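Long-range contacts in Sfrice_029225 (Spodoptera frugiperda, PDB 6I50), which probably acts as a secreted trimeric cytokine of the tumour necrosis factor family, binding receptors of the matching family: residues A[31-37]-A[136-140]; A[84-88]-A[139-144]; A[103-107]-A[119-125]. One frame throughout, in Å; residues are numbered along the deposited sequence.

Interaction 1 (A[31-37]-A[136-140])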
loop_
_atom_site.group_PDB
_atom_site.type_symbol
_atom_site.label_atom_id
_atom_site.label_comp_id
_atom_site.label_asym_id
_atom_site.label_seq_id
_atom_site.Cartn_x
_atom_site.Cartn_y
_atom_site.Cartn_z
ATOM N N VAL A 31 -6.216 15.684 -16.434
ATOM C CA VAL A 31 -5.095 16.382 -15.817
ATOM C C VAL A 31 -4.091 16.701 -16.914
ATOM O O VAL A 31 -3.562 15.791 -17.565
ATOM C CB VAL A 31 -4.450 15.547 -14.700
ATOM C CG1 VAL A 31 -3.206 16.247 -14.164
ATOM C CG2 VAL A 31 -5.454 15.299 -13.583
ATOM N N SER A 32 -3.828 17.991 -17.120
ATOM C CA SER A 32 -2.934 18.412 -18.185
ATOM C C SER A 32 -1.486 18.073 -17.843
ATOM O O SER A 32 -1.123 17.859 -16.684
ATOM C CB SER A 32 -3.075 19.910 -18.436
ATOM O OG SER A 32 -4.417 20.238 -18.748
ATOM N N HIS A 33 -0.656 18.025 -18.883
ATOM C CA HIS A 33 0.766 17.752 -18.709
ATOM C C HIS A 33 1.379 18.726 -17.713
ATOM O O HIS A 33 1.217 19.947 -17.834
ATOM C CB HIS A 33 1.489 17.848 -20.055
ATOM C CG HIS A 33 2.946 17.505 -19.985
ATOM N ND1 HIS A 33 3.942 18.422 -20.244
ATOM C CD2 HIS A 33 3.574 16.345 -19.679
ATOM C CE1 HIS A 33 5.120 17.842 -20.103
ATOM N NE2 HIS A 33 4.925 16.580 -19.761
ATOM N N ASP A 34 2.069 18.170 -16.717
ATOM C CA ASP A 34 2.800 18.891 -15.679
ATOM C C ASP A 34 1.897 19.650 -14.714
ATOM O O ASP A 34 2.404 20.402 -13.869
ATOM C CB ASP A 34 3.833 19.855 -16.270
ATOM C CG ASP A 34 4.998 20.085 -15.334
ATOM O OD1 ASP A 34 5.607 19.083 -14.901
ATOM O OD2 ASP A 34 5.296 21.257 -15.027
ATOM N N ALA A 35 0.580 19.471 -14.800
ATOM C CA ALA A 35 -0.238 20.080 -13.758
ATOM C C ALA A 35 -0.425 19.104 -12.600
ATOM O O ALA A 35 -0.559 17.897 -12.821
ATOM C CB ALA A 35 -1.603 20.486 -14.304
ATOM N N PRO A 36 -0.431 19.582 -11.361
ATOM C CA PRO A 36 -0.704 18.687 -10.236
ATOM C C PRO A 36 -2.180 18.342 -10.146
ATOM O O PRO A 36 -3.051 19.126 -10.530
ATOM C CB PRO A 36 -0.256 19.505 -9.020
ATOM C CG PRO A 36 -0.456 20.922 -9.436
ATOM C CD PRO A 36 -0.205 20.974 -10.929
ATOM N N HIS A 37 -2.452 17.140 -9.643
ATOM C CA HIS A 37 -3.813 16.799 -9.254
ATOM C C HIS A 37 -4.283 17.793 -8.197
ATOM O O HIS A 37 -3.578 18.047 -7.215
ATOM C CB HIS A 37 -3.865 15.365 -8.718
ATOM C CG HIS A 37 -3.623 14.320 -9.765
ATOM N ND1 HIS A 37 -4.650 13.681 -10.427
ATOM C CD2 HIS A 37 -2.475 13.805 -10.270
ATOM C CE1 HIS A 37 -4.147 12.816 -11.291
ATOM N NE2 HIS A 37 -2.829 12.873 -11.218
ATOM N N ALA A 136 2.961 17.436 -4.113
ATOM C CA ALA A 136 1.979 17.380 -5.186
ATOM C C ALA A 136 2.131 16.067 -5.934
ATOM O O ALA A 136 3.229 15.514 -6.022
ATOM C CB ALA A 136 2.142 18.544 -6.170
ATOM N N VAL A 137 1.022 15.575 -6.473
ATOM C CA VAL A 137 1.024 14.396 -7.333
ATOM C C VAL A 137 0.835 14.867 -8.766
ATOM O O VAL A 137 -0.136 15.571 -9.071
ATOM C CB VAL A 137 -0.079 13.401 -6.940
ATOM C CG1 VAL A 137 0.090 12.103 -7.717
ATOM C CG2 VAL A 137 -0.057 13.125 -5.446
ATOM N N ARG A 138 1.752 14.480 -9.650
ATOM C CA ARG A 138 1.629 14.762 -11.073
ATOM C C ARG A 138 1.664 13.456 -11.849
ATOM O O ARG A 138 2.308 12.492 -11.436
ATOM C CB ARG A 138 2.755 15.676 -11.579
ATOM C CG ARG A 138 2.637 17.120 -11.130
ATOM C CD ARG A 138 3.710 18.000 -11.767
ATOM N NE ARG A 138 3.518 19.394 -11.380
ATOM C CZ ARG A 138 3.922 19.909 -10.220
ATOM N NH1 ARG A 138 4.568 19.151 -9.347
ATOM N NH2 ARG A 138 3.692 21.185 -9.934
ATOM N N ASN A 139 0.969 13.424 -12.980
ATOM C CA ASN A 139 1.170 12.319 -13.903
ATOM C C ASN A 139 2.505 12.510 -14.615
ATOM O O ASN A 139 2.991 13.634 -14.774
ATOM C CB ASN A 139 0.012 12.238 -14.899
ATOM C CG ASN A 139 -1.324 12.028 -14.212
ATOM O OD1 ASN A 139 -1.406 11.362 -13.173
ATOM N ND2 ASN A 139 -2.380 12.609 -14.776
ATOM N N THR A 140 3.128 11.396 -15.006
ATOM C CA THR A 140 4.427 11.494 -15.661
ATOM C C THR A 140 4.319 11.922 -17.115
ATOM O O THR A 140 5.275 12.492 -17.650
ATOM C CB THR A 140 5.167 10.159 -15.591
ATOM O OG1 THR A 140 4.526 9.223 -16.466
ATOM C CG2 THR A 140 5.155 9.624 -14.174
HETATM O O HOH W 1 -1.583 14.497 -16.689
HETATM O O HOH W 2 0.153 15.844 -14.335
HETATM O O HOH W 3 2.758 22.959 -12.176
HETATM O O HOH W 4 2.714 15.443 -16.826
HETATM O O HOH W 5 -1.564 17.064 -5.886
#
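P36 comes alongside R138 with 4.6 Å between their CA atoms, where the irregular segment 31-37, folded into a type II beta turn from S32 to A35, runs past the end of strand 134-139, and the H37 amide closes the approach with a nearly straight bond to the carbonyl of V137 (N to O 2.9 Å). A loop without regular strand pairing can still be fixed to a sheet by strand side chains that reach for the loop's carbonyls, and R138 is a clear case. Its chain, extended from CG to NE, reaches the turn, where NE donates to D34 O (2.9 Å); the oxygen lies in the guanidinium plane, although the nitrogen stands above the carbonyl plane. P36 lies beside this chain, pointing the same way, with CB over one guanidinium face. The same CB meets A136 CB at 3.8 Å. The D34 carboxylate forms a salt bridge with R99; its OD1 lies 4.1 Å from R138 NE, well out of the guanidinium plane, and probably acts on R138 through charge alone.

H37 works deeper in. With CG anti to its carbonyl carbon (chi1 -69°), the ring brings NE2 to N139 OD1 at 2.9 Å; the oxygen sits in the ring plane, and the amide stands at 78° to the ring. Y78 OH shares that oxygen, while N139 ND2 rests against V31 CB and donates to a water that also lies close to V31 O. Further waters join D34 N to N139 O and H37 O to V137 N, filling in for direct backbone pairing.

The loop thus lies along one edge of strand 134-139, whose R138 is hydrogen-bonded through its backbone to V88 of strand 84-92, while H37 and V137 extend between the sheets toward I76 of strand 68-80.

Interaction 2 (A[84-88]-A[139-144])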
loop_
_atom_site.group_PDB
_atom_site.type_symbol
_atom_site.label_atom_id
_atom_site.label_comp_id
_atom_site.label_asym_id
_atom_site.label_seq_id
_atom_site.Cartn_x
_atom_site.Cartn_y
_atom_site.Cartn_z
ATOM N N THR A 84 0.147 3.238 -20.847
ATOM C CA THR A 84 0.876 3.438 -19.603
ATOM C C THR A 84 0.281 4.605 -18.833
ATOM O O THR A 84 0.047 5.678 -19.403
ATOM C CB THR A 84 2.359 3.700 -19.870
ATOM O OG1 THR A 84 2.928 2.578 -20.560
ATOM C CG2 THR A 84 3.107 3.935 -18.570
ATOM N N ILE A 85 0.030 4.388 -17.545
ATOM C CA ILE A 85 -0.360 5.444 -16.624
ATOM C C ILE A 85 0.632 5.422 -15.470
ATOM O O ILE A 85 1.045 4.348 -15.014
ATOM C CB ILE A 85 -1.815 5.277 -16.134
ATOM C CG1 ILE A 85 -2.091 3.841 -15.686
ATOM C CG2 ILE A 85 -2.790 5.641 -17.248
ATOM C CD1 ILE A 85 -1.982 3.628 -14.195
ATOM N N SER A 86 1.047 6.605 -15.029
ATOM C CA SER A 86 2.066 6.687 -13.995
ATOM C C SER A 86 1.978 8.052 -13.333
ATOM O O SER A 86 1.687 9.053 -13.996
ATOM C CB SER A 86 3.464 6.449 -14.585
ATOM O OG SER A 86 4.480 6.577 -13.601
ATOM N N TRP A 87 2.213 8.082 -12.025
ATOM C CA TRP A 87 2.288 9.337 -11.292
ATOM C C TRP A 87 3.589 9.420 -10.505
ATOM O O TRP A 87 4.244 8.408 -10.217
ATOM C CB TRP A 87 1.082 9.537 -10.348
ATOM C CG TRP A 87 0.849 8.474 -9.303
ATOM C CD1 TRP A 87 -0.123 7.516 -9.318
ATOM C CD2 TRP A 87 1.557 8.309 -8.066
ATOM N NE1 TRP A 87 -0.058 6.751 -8.173
ATOM C CE2 TRP A 87 0.968 7.214 -7.389
ATOM C CE3 TRP A 87 2.634 8.971 -7.469
ATOM C CZ2 TRP A 87 1.428 6.765 -6.152
ATOM C CZ3 TRP A 87 3.091 8.523 -6.240
ATOM C CH2 TRP A 87 2.490 7.427 -5.597
ATOM N N VAL A 88 3.954 10.658 -10.164
ATOM C CA VAL A 88 5.110 10.953 -9.324
ATOM C C VAL A 88 4.668 11.875 -8.196
ATOM O O VAL A 88 3.798 12.733 -8.381
ATOM C CB VAL A 88 6.269 11.594 -10.119
ATOM C CG1 VAL A 88 6.986 10.534 -10.948
ATOM C CG2 VAL A 88 5.757 12.715 -10.998
ATOM N N ASN A 139 0.969 13.424 -12.980
ATOM C CA ASN A 139 1.170 12.319 -13.903
ATOM C C ASN A 139 2.505 12.510 -14.615
ATOM O O ASN A 139 2.991 13.634 -14.774
ATOM C CB ASN A 139 0.012 12.238 -14.899
ATOM C CG ASN A 139 -1.324 12.028 -14.212
ATOM O OD1 ASN A 139 -1.406 11.362 -13.173
ATOM N ND2 ASN A 139 -2.380 12.609 -14.776
ATOM N N THR A 140 3.128 11.396 -15.006
ATOM C CA THR A 140 4.427 11.494 -15.661
ATOM C C THR A 140 4.319 11.922 -17.115
ATOM O O THR A 140 5.275 12.492 -17.650
ATOM C CB THR A 140 5.167 10.159 -15.591
ATOM O OG1 THR A 140 4.526 9.223 -16.466
ATOM C CG2 THR A 140 5.155 9.624 -14.174
ATOM N N ALA A 141 3.192 11.657 -17.768
ATOM C CA ALA A 141 2.991 12.022 -19.160
ATOM C C ALA A 141 1.706 12.823 -19.291
ATOM O O ALA A 141 0.812 12.762 -18.441
ATOM C CB ALA A 141 2.938 10.791 -20.070
ATOM N N GLY A 142 1.620 13.571 -20.384
ATOM C CA GLY A 142 0.553 14.535 -20.525
ATOM C C GLY A 142 -0.808 13.893 -20.706
ATOM O O GLY A 142 -0.957 12.836 -21.317
ATOM N N ASP A 143 -1.812 14.557 -20.135
ATOM C CA ASP A 143 -3.212 14.289 -20.421
ATOM C C ASP A 143 -3.608 12.846 -20.149
ATOM O O ASP A 143 -3.734 12.031 -21.068
ATOM C CB ASP A 143 -3.520 14.679 -21.860
ATOM C CG ASP A 143 -3.520 16.179 -22.055
ATOM O OD1 ASP A 143 -2.641 16.854 -21.473
ATOM O OD2 ASP A 143 -4.405 16.686 -22.775
ATOM N N ARG A 144 -3.803 12.537 -18.877
ATOM C CA ARG A 144 -4.427 11.301 -18.445
ATOM C C ARG A 144 -5.701 11.661 -17.698
ATOM O O ARG A 144 -5.797 12.732 -17.085
ATOM C CB ARG A 144 -3.492 10.478 -17.548
ATOM C CG ARG A 144 -2.179 10.090 -18.210
ATOM C CD ARG A 144 -2.397 9.110 -19.338
ATOM N NE ARG A 144 -1.162 8.422 -19.723
ATOM C CZ ARG A 144 -0.347 8.819 -20.695
ATOM N NH1 ARG A 144 0.744 8.115 -20.975
ATOM N NH2 ARG A 144 -0.618 9.914 -21.397
HETATM O O HOH W 6 1.050 9.009 -16.979
#
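T84 O receives two hydrogen bonds from one side chain: R144 presents NE and NH1 side-on, each 3.0 Å from that oxygen and each with an angle of 143° at the hydrogen. Such a forked grip holds the carbonyl at the guanidinium edge and restrains rotation of the planar group. A bend at chi2 (-67°) turns the arginine chain into this position, with I85 CG2 4.1 Å from NE.

Backbone bonding is confined to the start of the loop. W87 and N139 form an antiparallel non-hydrogen-bonded pair, their CA atoms 4.1 Å apart, and T140 N then donates to S86 O at 2.9 Å. The same oxygen takes a CA-H...O contact from N139 and a hydrogen bond from a water.

Packing centres on T140 CG2, which lies 3.2 Å from S86 OG and 3.8 Å from V88 CG1; the T140 and V88 side chains cross at about a right angle. S86 OG, beside the methyl, is hydrogen-bonded to C105 O of strand 100-108.

The arrangement illustrates how a loop can leave a sheet while remaining tied to it: after T140 the chain departs from strand 84-92, then enters strand 144-161 through a G1 beta bulge in which D143 and R144 both face V31 of strand 28-31.

Interaction 3 (A[103-107]-A[119-125])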
loop_
_atom_site.group_PDB
_atom_site.type_symbol
_atom_site.label_atom_id
_atom_site.label_comp_id
_atom_site.label_asym_id
_atom_site.label_seq_id
_atom_site.Cartn_x
_atom_site.Cartn_y
_atom_site.Cartn_z
ATOM N N LEU A 103 8.378 9.455 -4.770
ATOM C CA LEU A 103 7.626 8.223 -4.960
ATOM C C LEU A 103 7.106 8.193 -6.387
ATOM O O LEU A 103 6.777 9.234 -6.958
ATOM C CB LEU A 103 6.463 8.149 -3.962
ATOM C CG LEU A 103 5.946 6.849 -3.378
ATOM C CD1 LEU A 103 7.086 6.026 -2.796
ATOM C CD2 LEU A 103 4.924 7.202 -2.300
ATOM N N GLN A 104 7.034 6.994 -6.963
ATOM C CA GLN A 104 6.494 6.838 -8.305
ATOM C C GLN A 104 5.736 5.523 -8.397
ATOM O O GLN A 104 6.128 4.526 -7.784
ATOM C CB GLN A 104 7.593 6.882 -9.370
ATOM C CG GLN A 104 7.061 6.824 -10.802
ATOM C CD GLN A 104 8.106 7.194 -11.833
ATOM O OE1 GLN A 104 9.241 7.516 -11.494
ATOM N NE2 GLN A 104 7.723 7.154 -13.103
ATOM N N CYS A 105 4.646 5.541 -9.163
ATOM C CA CYS A 105 3.808 4.382 -9.426
ATOM C C CYS A 105 3.593 4.281 -10.929
ATOM O O CYS A 105 3.508 5.300 -11.619
ATOM C CB CYS A 105 2.458 4.508 -8.700
ATOM S SG CYS A 105 1.380 3.070 -8.759
ATOM N N ALA A 106 3.515 3.051 -11.445
ATOM C CA ALA A 106 3.285 2.888 -12.876
ATOM C C ALA A 106 2.489 1.618 -13.133
ATOM O O ALA A 106 2.638 0.618 -12.428
ATOM C CB ALA A 106 4.604 2.854 -13.660
ATOM N N GLN A 107 1.631 1.674 -14.146
ATOM C CA GLN A 107 0.915 0.503 -14.635
ATOM C C GLN A 107 0.877 0.578 -16.152
ATOM O O GLN A 107 0.704 1.661 -16.715
ATOM C CB GLN A 107 -0.506 0.435 -14.065
ATOM C CG GLN A 107 -1.152 -0.950 -14.068
ATOM C CD GLN A 107 -1.746 -1.337 -15.412
ATOM O OE1 GLN A 107 -1.970 -2.519 -15.689
ATOM N NE2 GLN A 107 -2.015 -0.340 -16.252
ATOM N N ASN A 119 -7.725 1.555 -13.755
ATOM C CA ASN A 119 -6.530 1.048 -13.083
ATOM C C ASN A 119 -6.196 1.991 -11.940
ATOM O O ASN A 119 -5.940 3.172 -12.179
ATOM C CB ASN A 119 -5.339 0.960 -14.044
ATOM C CG ASN A 119 -5.356 -0.291 -14.880
ATOM O OD1 ASN A 119 -5.120 -1.389 -14.377
ATOM N ND2 ASN A 119 -5.618 -0.135 -16.173
ATOM N N SER A 120 -6.181 1.479 -10.712
ATOM C CA SER A 120 -5.749 2.268 -9.566
ATOM C C SER A 120 -4.256 2.035 -9.343
ATOM O O SER A 120 -3.779 0.896 -9.401
ATOM C CB SER A 120 -6.560 1.913 -8.316
ATOM O OG SER A 120 -6.501 0.531 -8.005
ATOM N N CYS A 121 -3.512 3.115 -9.130
ATOM C CA CYS A 121 -2.063 3.042 -8.960
ATOM C C CYS A 121 -1.756 3.542 -7.556
ATOM O O CYS A 121 -1.893 4.740 -7.281
ATOM C CB CYS A 121 -1.335 3.877 -10.019
ATOM S SG CYS A 121 0.323 3.262 -10.504
ATOM N N PHE A 122 -1.357 2.625 -6.675
ATOM C CA PHE A 122 -1.123 2.914 -5.265
ATOM C C PHE A 122 0.356 2.752 -4.931
ATOM O O PHE A 122 1.007 1.810 -5.396
ATOM C CB PHE A 122 -1.956 1.980 -4.371
ATOM C CG PHE A 122 -1.713 2.171 -2.899
ATOM C CD1 PHE A 122 -0.606 1.597 -2.269
ATOM C CD2 PHE A 122 -2.599 2.920 -2.141
ATOM C CE1 PHE A 122 -0.376 1.801 -0.924
ATOM C CE2 PHE A 122 -2.384 3.121 -0.791
ATOM C CZ PHE A 122 -1.267 2.560 -0.178
ATOM N N SER A 123 0.878 3.653 -4.098
ATOM C CA SER A 123 2.189 3.441 -3.494
ATOM C C SER A 123 2.244 4.147 -2.148
ATOM O O SER A 123 1.452 5.050 -1.862
ATOM C CB SER A 123 3.334 3.924 -4.399
ATOM O OG SER A 123 4.584 3.407 -3.943
ATOM N N ALA A 124 3.198 3.722 -1.322
ATOM C CA ALA A 124 3.354 4.279 0.014
ATOM C C ALA A 124 4.772 4.018 0.488
ATOM O O ALA A 124 5.433 3.089 0.023
ATOM C CB ALA A 124 2.337 3.677 0.995
ATOM N N ALA A 125 5.235 4.854 1.417
ATOM C CA ALA A 125 6.562 4.661 1.994
ATOM C C ALA A 125 6.718 5.552 3.215
ATOM O O ALA A 125 5.989 6.531 3.387
ATOM C CB ALA A 125 7.673 4.964 0.982
#
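C105 and C121 are joined by the disulfide of this chain, SG to SG 2.0 Å with a torsion of -102° about the S-S bond. It exemplifies a cross-link between strands that face each other without sharing backbone hydrogen bonds: their axes approach to 6.6 Å and run at 153°, close to antiparallel. The C105 sulfur stands anti to its backbone nitrogen (chi1 -173°), which directs it at the facing strand.

On one side of the bridge, L103 packs against the facing strand, its CG 3.7 Å from S123 OG and its CD1 4.0 Å from A125 CB. On the other side the Q107 and N119 amides stack, their planes 16° apart, although the two side chains cross at about a right angle.

The polar ends are fixed by other chains. S123 OG bonds Q75 of the second subunit, and N119 OD1 takes the backbone amide of S108 from the third; F122 meets F122 of each neighbouring subunit edge-to-face, at the heart of the trimer.

Within the chain, C105 pairs by its backbone with W87 of strand 84-92 and C121 with I76 of strand 68-80, so the disulfide staples the two sheets of the jelly roll together.

In the fold
The three contacts differ in how they meet the trimer: interaction 1 touches no other chain, interaction 2 touches one through T84, and interaction 3 lies in the subunit interface. Interaction 1 is partly buried, whereas interactions 2 and 3 are buried. Interactions 1 and 2, with centres about 7 Å apart, share N139 and T140 and hold the same end of strand 134-139, one from the loop side and one from strand 84-92. Their chemistry is that of loops: arginines and waters reaching for backbone carbonyls. Interaction 3 instead uses a covalent bond and side-chain packing between opposed strands, with neighbouring subunits completing its polar groups. Strand 84-92 connects them, since W87 NE1 reaches C121 O.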